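Local coordinates for hypothetical 39.9 kDa protein (Saccharomyces cerevisiae, PDB 2GA8) that acts as an ATP-dependent kinase of the P-loop type and could be involved in assembling the endoplasmic reticulum membrane, at residues Cys26-Gly31 and Leu290-Ile295; Gln157-Asp162 and Val263-Leu268. One frame throughout, in Å; residues are numbered along the deposited sequence.

Contact 1: residues Cys26-Gly31 and Leu290-Ile295; sequences CVILVG and LLVYKI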
ATOM      1  N   CYS A  26      -2.039 -11.243  -0.166  1.00 11.26           N
ATOM      2  CA  CYS A  26      -1.798  -9.898  -0.662  1.00 12.74           C
ATOM      3  C   CYS A  26      -2.027  -9.818  -2.154  1.00 11.46           C
ATOM      4  O   CYS A  26      -1.830 -10.787  -2.882  1.00 11.51           O
ATOM      5  CB  CYS A  26      -0.362  -9.460  -0.357  1.00 13.58           C
ATOM      6  SG  CYS A  26      -0.012  -9.207   1.407  1.00 16.65           S
ATOM      7  N   VAL A  27      -2.450  -8.644  -2.597  1.00 12.07           N
ATOM      8  CA  VAL A  27      -2.676  -8.405  -4.008  1.00 13.05           C
ATOM      9  C   VAL A  27      -1.935  -7.132  -4.364  1.00 12.65           C
ATOM     10  O   VAL A  27      -2.060  -6.122  -3.672  1.00 11.70           O
ATOM     11  CB  VAL A  27      -4.165  -8.200  -4.331  1.00 14.02           C
ATOM     12  CG1 VAL A  27      -4.334  -7.912  -5.826  1.00 15.60           C
ATOM     13  CG2 VAL A  27      -4.967  -9.432  -3.925  1.00 15.89           C
ATOM     14  N   ILE A  28      -1.129  -7.204  -5.414  1.00 12.26           N
ATOM     15  CA  ILE A  28      -0.401  -6.042  -5.902  1.00 12.66           C
ATOM     16  C   ILE A  28      -1.099  -5.607  -7.182  1.00 12.84           C
ATOM     17  O   ILE A  28      -1.360  -6.428  -8.062  1.00 12.66           O
ATOM     18  CB  ILE A  28       1.076  -6.367  -6.243  1.00 13.31           C
ATOM     19  CG1 ILE A  28       1.912  -6.420  -4.958  1.00 14.33           C
ATOM     20  CG2 ILE A  28       1.639  -5.292  -7.196  1.00 13.38           C
ATOM     21  CD1 ILE A  28       3.361  -6.851  -5.186  1.00 14.60           C
ATOM     22  N   LEU A  29      -1.430  -4.322  -7.263  1.00 11.12           N
ATOM     23  CA  LEU A  29      -2.073  -3.776  -8.448  1.00 11.13           C
ATOM     24  C   LEU A  29      -1.248  -2.561  -8.863  1.00 10.38           C
ATOM     25  O   LEU A  29      -1.188  -1.565  -8.140  1.00 12.27           O
ATOM     26  CB  LEU A  29      -3.513  -3.348  -8.142  1.00 11.82           C
ATOM     27  CG  LEU A  29      -4.242  -2.669  -9.307  1.00 12.91           C
ATOM     28  CD1 LEU A  29      -4.269  -3.602 -10.516  1.00 17.37           C
ATOM     29  CD2 LEU A  29      -5.664  -2.299  -8.876  1.00 17.32           C
ATOM     30  N   VAL A  30      -0.603  -2.661 -10.019  1.00  9.56           N
ATOM     31  CA  VAL A  30       0.224  -1.579 -10.538  1.00 10.78           C
ATOM     32  C   VAL A  30      -0.350  -0.991 -11.820  1.00 11.09           C
ATOM     33  O   VAL A  30      -0.875  -1.707 -12.671  1.00 11.66           O
ATOM     34  CB  VAL A  30       1.669  -2.070 -10.846  1.00 10.86           C
ATOM     35  CG1 VAL A  30       2.413  -1.036 -11.694  1.00 12.02           C
ATOM     36  CG2 VAL A  30       2.423  -2.313  -9.548  1.00 12.06           C
ATOM     37  N   GLY A  31      -0.230   0.323 -11.944  1.00 11.91           N
ATOM     38  CA  GLY A  31      -0.704   1.004 -13.133  1.00 12.19           C
ATOM     39  C   GLY A  31      -0.138   2.407 -13.125  1.00 12.67           C
ATOM     40  O   GLY A  31       0.133   2.955 -12.056  1.00 12.68           O
ATOM     41  N   LEU A 290       0.486 -14.333  -2.837  1.00 11.66           N
ATOM     42  CA  LEU A 290       0.448 -13.073  -3.565  1.00 10.93           C
ATOM     43  C   LEU A 290      -0.118 -13.197  -4.978  1.00 12.57           C
ATOM     44  O   LEU A 290       0.218 -14.122  -5.712  1.00 11.04           O
ATOM     45  CB  LEU A 290       1.862 -12.494  -3.671  1.00 10.71           C
ATOM     46  CG  LEU A 290       2.014 -11.246  -4.549  1.00 11.71           C
ATOM     47  CD1 LEU A 290       1.392 -10.054  -3.834  1.00 11.11           C
ATOM     48  CD2 LEU A 290       3.485 -10.983  -4.838  1.00 14.66           C
ATOM     49  N   LEU A 291      -0.983 -12.255  -5.342  1.00 11.61           N
ATOM     50  CA  LEU A 291      -1.534 -12.183  -6.690  1.00 13.05           C
ATOM     51  C   LEU A 291      -1.004 -10.844  -7.190  1.00 12.28           C
ATOM     52  O   LEU A 291      -0.998  -9.866  -6.442  1.00 13.30           O
ATOM     53  CB  LEU A 291      -3.064 -12.185  -6.677  1.00 15.83           C
ATOM     54  CG  LEU A 291      -3.667 -13.589  -6.539  1.00 17.35           C
ATOM     55  CD1 LEU A 291      -5.183 -13.505  -6.553  1.00 18.75           C
ATOM     56  CD2 LEU A 291      -3.165 -14.469  -7.682  1.00 17.73           C
ATOM     57  N   VAL A 292      -0.536 -10.812  -8.433  1.00 10.93           N
ATOM     58  CA  VAL A 292       0.030  -9.601  -9.018  1.00 11.08           C
ATOM     59  C   VAL A 292      -0.651  -9.212 -10.328  1.00 12.31           C
ATOM     60  O   VAL A 292      -0.748 -10.023 -11.247  1.00 12.35           O
ATOM     61  CB  VAL A 292       1.538  -9.788  -9.290  1.00 10.87           C
ATOM     62  CG1 VAL A 292       2.140  -8.499  -9.844  1.00 12.29           C
ATOM     63  CG2 VAL A 292       2.247 -10.203  -7.999  1.00 13.29           C
ATOM     64  N   TYR A 293      -1.115  -7.966 -10.399  1.00 13.13           N
ATOM     65  CA  TYR A 293      -1.786  -7.444 -11.588  1.00 13.81           C
ATOM     66  C   TYR A 293      -1.135  -6.150 -12.042  1.00 15.86           C
ATOM     67  O   TYR A 293      -0.767  -5.298 -11.228  1.00 14.13           O
ATOM     68  CB  TYR A 293      -3.260  -7.169 -11.299  1.00 13.38           C
ATOM     69  CG  TYR A 293      -4.030  -8.401 -10.895  1.00 15.65           C
ATOM     70  CD1 TYR A 293      -4.373  -9.373 -11.836  1.00 14.41           C
ATOM     71  CD2 TYR A 293      -4.376  -8.619  -9.564  1.00 14.75           C
ATOM     72  CE1 TYR A 293      -5.042 -10.534 -11.459  1.00 16.07           C
ATOM     73  CE2 TYR A 293      -5.042  -9.777  -9.174  1.00 17.60           C
ATOM     74  CZ  TYR A 293      -5.371 -10.730 -10.123  1.00 17.98           C
ATOM     75  OH  TYR A 293      -6.020 -11.880  -9.730  1.00 18.03           O
ATOM     76  N   LYS A 294      -0.989  -6.010 -13.351  1.00 15.15           N
ATOM     77  CA  LYS A 294      -0.398  -4.807 -13.908  1.00 15.99           C
ATOM     78  C   LYS A 294      -1.351  -4.358 -15.004  1.00 17.77           C
ATOM     79  O   LYS A 294      -1.693  -5.132 -15.895  1.00 18.14           O
ATOM     80  CB  LYS A 294       0.995  -5.119 -14.470  1.00 18.45           C
ATOM     81  CG  LYS A 294       1.857  -3.897 -14.740  1.00 22.10           C
ATOM     82  CD  LYS A 294       1.456  -3.211 -16.018  1.00 24.21           C
ATOM     83  CE  LYS A 294       2.319  -1.986 -16.270  1.00 24.35           C
ATOM     84  NZ  LYS A 294       1.942  -1.334 -17.544  1.00 28.03           N
ATOM     85  N   ILE A 295      -1.794  -3.110 -14.918  1.00 17.81           N
ATOM     86  CA  ILE A 295      -2.730  -2.569 -15.891  1.00 18.85           C
ATOM     87  C   ILE A 295      -2.036  -2.083 -17.156  1.00 19.47           C
ATOM     88  O   ILE A 295      -1.061  -1.343 -17.090  1.00 18.89           O
ATOM     89  CB  ILE A 295      -3.528  -1.383 -15.293  1.00 18.19           C
ATOM     90  CG1 ILE A 295      -4.262  -1.832 -14.027  1.00 18.01           C
ATOM     91  CG2 ILE A 295      -4.521  -0.840 -16.326  1.00 18.28           C
ATOM     92  CD1 ILE A 295      -4.943  -0.687 -13.280  1.00 18.60           C
TER
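Val27 and Tyr293 meet on one face of two adjacent parallel strands, where the valine sends CG1 to the edge of the tyrosine ring, close to its plane, 3.8 Å from CD2. Tyr293 can be followed outward. Its CB rests on Leu29 CD1 at 3.8 Å and lies equally near the carbonyl oxygen of Ile28; CD2 and then CE2 run past Val27 CG1. With CG anti to the carbonyl carbon (chi1 -61°), the ring leans back toward Val27, and the side chain also packs on Leu7 and Asp10 of helix 4-17 and on Val348 and Ile350 of strand 347-351. The same CD1 of Leu29 also reaches Ile295 CG1, 3.9 Å off, and fills the step between two residues of the partner strand.

On the opposite face, Leu290 sets CD1 against Ile28 CG1 at 3.8 Å and close to the carbonyl oxygen of Cys26. Ile28 and Val292 stand alongside, pointing the same way. These two, being beta-branched, suit an extended backbone, and all three suit an apolar face.

Five backbone hydrogen bonds join the strands, from Leu291 N to Cys26 O (3.0 Å) through to Ile295 N to Val30 O (2.8 Å), the latter nearly straight at 171°. Lys294 is the charged exception: its chain bends at chi2 (-78°), and NZ binds the Ile295 carbonyl oxygen and forms a salt bridge with Asp338, which would offset its buried charge.

Strand 25-30 is central in the five-stranded parallel sheet, with strand 262-267 on its other side, while strand 347-351 flanks 290-296. Helices 4-17 and 37-43 pack on the face of Val27, Leu29 and Tyr293; Leu270 and Leu271 lie against Ile28, Val30 and Val292. Gly31 opens the P-loop, probably the ATP site.

Contact 2: residues Gln157-Asp162 and Val263-Leu268; sequences QIVPMD and VILEGL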
ATOM      1  N   GLN A 157      -8.974  -4.910   2.804  1.00 11.73           N
ATOM      2  CA  GLN A 157      -8.600  -3.516   2.991  1.00 12.26           C
ATOM      3  C   GLN A 157      -7.627  -3.142   1.885  1.00 12.14           C
ATOM      4  O   GLN A 157      -6.947  -4.006   1.343  1.00 12.57           O
ATOM      5  CB  GLN A 157      -7.928  -3.331   4.356  1.00 12.52           C
ATOM      6  CG  GLN A 157      -7.467  -1.911   4.662  1.00 13.89           C
ATOM      7  CD  GLN A 157      -8.590  -0.889   4.592  1.00 14.58           C
ATOM      8  OE1 GLN A 157      -9.090  -0.562   3.512  1.00 16.40           O
ATOM      9  NE2 GLN A 157      -8.993  -0.380   5.752  1.00 16.60           N
ATOM     10  N   ILE A 158      -7.583  -1.864   1.535  1.00 13.51           N
ATOM     11  CA  ILE A 158      -6.667  -1.403   0.502  1.00 13.77           C
ATOM     12  C   ILE A 158      -5.529  -0.618   1.131  1.00 13.87           C
ATOM     13  O   ILE A 158      -5.688   0.007   2.180  1.00 13.40           O
ATOM     14  CB  ILE A 158      -7.364  -0.475  -0.527  1.00 13.52           C
ATOM     15  CG1 ILE A 158      -8.030   0.697   0.198  1.00 16.31           C
ATOM     16  CG2 ILE A 158      -8.393  -1.265  -1.342  1.00 14.23           C
ATOM     17  CD1 ILE A 158      -8.634   1.732  -0.741  1.00 19.74           C
ATOM     18  N   VAL A 159      -4.368  -0.670   0.491  1.00 12.82           N
ATOM     19  CA  VAL A 159      -3.214   0.081   0.958  1.00 13.65           C
ATOM     20  C   VAL A 159      -2.721   0.891  -0.234  1.00 14.16           C
ATOM     21  O   VAL A 159      -2.048   0.365  -1.118  1.00 14.65           O
ATOM     22  CB  VAL A 159      -2.058  -0.832   1.442  1.00 15.21           C
ATOM     23  CG1 VAL A 159      -0.805   0.011   1.698  1.00 16.88           C
ATOM     24  CG2 VAL A 159      -2.459  -1.556   2.715  1.00 16.45           C
ATOM     25  N   PRO A 160      -3.109   2.169  -0.305  1.00 16.20           N
ATOM     26  CA  PRO A 160      -2.648   2.988  -1.427  1.00 14.95           C
ATOM     27  C   PRO A 160      -1.209   3.398  -1.137  1.00 15.89           C
ATOM     28  O   PRO A 160      -0.843   3.644   0.014  1.00 16.37           O
ATOM     29  CB  PRO A 160      -3.596   4.187  -1.399  1.00 17.39           C
ATOM     30  CG  PRO A 160      -4.832   3.645  -0.708  1.00 18.89           C
ATOM     31  CD  PRO A 160      -4.216   2.831   0.402  1.00 18.39           C
ATOM     32  N   MET A 161      -0.392   3.471  -2.178  1.00 14.42           N
ATOM     33  CA  MET A 161       1.004   3.856  -2.015  1.00 15.51           C
ATOM     34  C   MET A 161       1.099   5.366  -1.749  1.00 14.68           C
ATOM     35  O   MET A 161       2.090   5.856  -1.212  1.00 13.76           O
ATOM     36  CB  MET A 161       1.764   3.491  -3.291  1.00 15.73           C
ATOM     37  CG  MET A 161       3.263   3.450  -3.167  1.00 19.95           C
ATOM     38  SD  MET A 161       3.985   3.020  -4.766  1.00 18.51           S
ATOM     39  CE  MET A 161       4.192   4.593  -5.437  1.00 16.21           C
ATOM     40  N   ASP A 162       0.044   6.087  -2.116  1.00 16.92           N
ATOM     41  CA  ASP A 162      -0.034   7.542  -1.963  1.00 19.45           C
ATOM     42  C   ASP A 162       0.299   8.097  -0.582  1.00 18.16           C
ATOM     43  O   ASP A 162       0.867   9.184  -0.467  1.00 17.08           O
ATOM     44  CB  ASP A 162      -1.432   8.022  -2.354  1.00 23.66           C
ATOM     45  CG  ASP A 162      -1.779   7.685  -3.782  1.00 28.47           C
ATOM     46  OD1 ASP A 162      -1.306   8.391  -4.699  1.00 30.63           O
ATOM     47  OD2 ASP A 162      -2.515   6.700  -3.988  1.00 30.82           O
ATOM     48  N   VAL A 263      -5.237  -8.042   1.667  1.00 10.97           N
ATOM     49  CA  VAL A 263      -4.701  -6.690   1.598  1.00 10.84           C
ATOM     50  C   VAL A 263      -4.418  -6.394   0.138  1.00 10.82           C
ATOM     51  O   VAL A 263      -3.659  -7.109  -0.521  1.00 10.14           O
ATOM     52  CB  VAL A 263      -3.390  -6.543   2.417  1.00 10.86           C
ATOM     53  CG1 VAL A 263      -2.847  -5.122   2.288  1.00 12.36           C
ATOM     54  CG2 VAL A 263      -3.651  -6.872   3.871  1.00 12.72           C
ATOM     55  N   ILE A 264      -5.055  -5.345  -0.371  1.00 10.39           N
ATOM     56  CA  ILE A 264      -4.894  -4.954  -1.759  1.00 11.16           C
ATOM     57  C   ILE A 264      -4.016  -3.709  -1.812  1.00 10.14           C
ATOM     58  O   ILE A 264      -4.438  -2.634  -1.415  1.00 12.10           O
ATOM     59  CB  ILE A 264      -6.268  -4.655  -2.395  1.00 11.84           C
ATOM     60  CG1 ILE A 264      -7.145  -5.910  -2.327  1.00 12.90           C
ATOM     61  CG2 ILE A 264      -6.090  -4.204  -3.839  1.00 15.87           C
ATOM     62  CD1 ILE A 264      -8.640  -5.622  -2.468  1.00 16.04           C
ATOM     63  N   LEU A 265      -2.788  -3.874  -2.290  1.00 10.10           N
ATOM     64  CA  LEU A 265      -1.857  -2.763  -2.385  1.00 11.27           C
ATOM     65  C   LEU A 265      -1.842  -2.266  -3.818  1.00 11.68           C
ATOM     66  O   LEU A 265      -1.634  -3.049  -4.742  1.00 11.82           O
ATOM     67  CB  LEU A 265      -0.451  -3.212  -1.977  1.00 12.49           C
ATOM     68  CG  LEU A 265      -0.340  -3.782  -0.559  1.00 15.03           C
ATOM     69  CD1 LEU A 265      -0.458  -5.297  -0.605  1.00 15.16           C
ATOM     70  CD2 LEU A 265       0.994  -3.383   0.048  1.00 16.43           C
ATOM     71  N   GLU A 266      -2.085  -0.972  -4.003  1.00 10.92           N
ATOM     72  CA  GLU A 266      -2.093  -0.400  -5.347  1.00 11.60           C
ATOM     73  C   GLU A 266      -1.137   0.775  -5.391  1.00 10.27           C
ATOM     74  O   GLU A 266      -1.047   1.551  -4.440  1.00  9.66           O
ATOM     75  CB  GLU A 266      -3.508   0.053  -5.734  1.00 14.21           C
ATOM     76  CG  GLU A 266      -4.123   1.064  -4.779  1.00 15.91           C
ATOM     77  CD  GLU A 266      -4.001   2.503  -5.256  1.00 19.35           C
ATOM     78  OE1 GLU A 266      -3.226   2.774  -6.200  1.00 16.28           O
ATOM     79  OE2 GLU A 266      -4.678   3.371  -4.666  1.00 19.89           O
ATOM     80  N   GLY A 267      -0.409   0.895  -6.493  1.00  9.38           N
ATOM     81  CA  GLY A 267       0.532   1.992  -6.613  1.00 10.53           C
ATOM     82  C   GLY A 267       1.339   1.963  -7.893  1.00  9.85           C
ATOM     83  O   GLY A 267       1.309   0.995  -8.659  1.00 10.79           O
ATOM     84  N   LEU A 268       2.079   3.039  -8.112  1.00 10.22           N
ATOM     85  CA  LEU A 268       2.903   3.187  -9.303  1.00 10.86           C
ATOM     86  C   LEU A 268       4.145   2.306  -9.348  1.00 12.43           C
ATOM     87  O   LEU A 268       4.490   1.752 -10.394  1.00  9.86           O
ATOM     88  CB  LEU A 268       3.385   4.634  -9.410  1.00 11.82           C
ATOM     89  CG  LEU A 268       2.386   5.783  -9.528  1.00 12.51           C
ATOM     90  CD1 LEU A 268       3.097   7.094  -9.204  1.00 12.94           C
ATOM     91  CD2 LEU A 268       1.798   5.812 -10.933  1.00 11.31           C
TER
HETATM   92  O   HOH W   1       0.504   0.272  -2.188  1.00 26.32           O
HETATM   93  O   HOH W   2      -1.275   4.689  -4.814  1.00 15.51           O
HETATM   94  O   HOH W   3      -4.720   6.011  -4.677  1.00 29.94           O
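Gln157-Pro160 and Val263-Gly267 run parallel at 25°, joined by backbone hydrogen bonds that end with Met161 N to Glu266 O (3.0 Å). Val159 carries one face: CG2 presses on Val263 CG1 at 3.6 Å, while its CB stands beside Leu265 CG, the two side chains pointing alike. Beyond the strand Met161 bends at chi3, so that CE meets Leu268 CB and the two side chains cross at about a right angle; its CB lies over Gly267 CA, where the absence of a side chain leaves room. On the other face, Glu266 has CG between its backbone N and carbonyl carbon (chi1 57°), and this with a bend at chi2 carries the carboxylate across to Pro160, OE2 lying 3.5 Å from the proline CB. Asp162 OD2 comes within 4.0 Å of Glu266 OE2, their carboxylate planes 61° apart. Two waters lie between the acids, some distances short enough to leave the bonding doubtful; a third donates to the carbonyl oxygens of Val159 and Glu266. Thus apolar packing gives way to hydrated acids at the C-terminal strand ends, close to Lys37 of the predicted ATP site, consistent with a place beside the nucleotide-binding loop.

In the fold
Both contacts are buried and belong to the same parallel sheet: strands 25-30 and 262-267 are neighbours, so contact 1 and contact 2 are joined by what are probably backbone hydrogen bonds, Leu265 N to Val27 O and Leu29 N to Leu265 O. Contact 2 lies nearer the centre of the chain, yet strand 156-160 is the outermost strand on its side, whereas contact 1 pairs two interior strands. Along the chain, contact 2 nests within the loop closed by contact 1. Helix 37-43 touches both. Contact 1 stays largely apolar up to Gly31, while contact 2 ends in two acids with waters between them; Leu268 packs on Gly31 O, bringing both C-terminal ends to the P-loop.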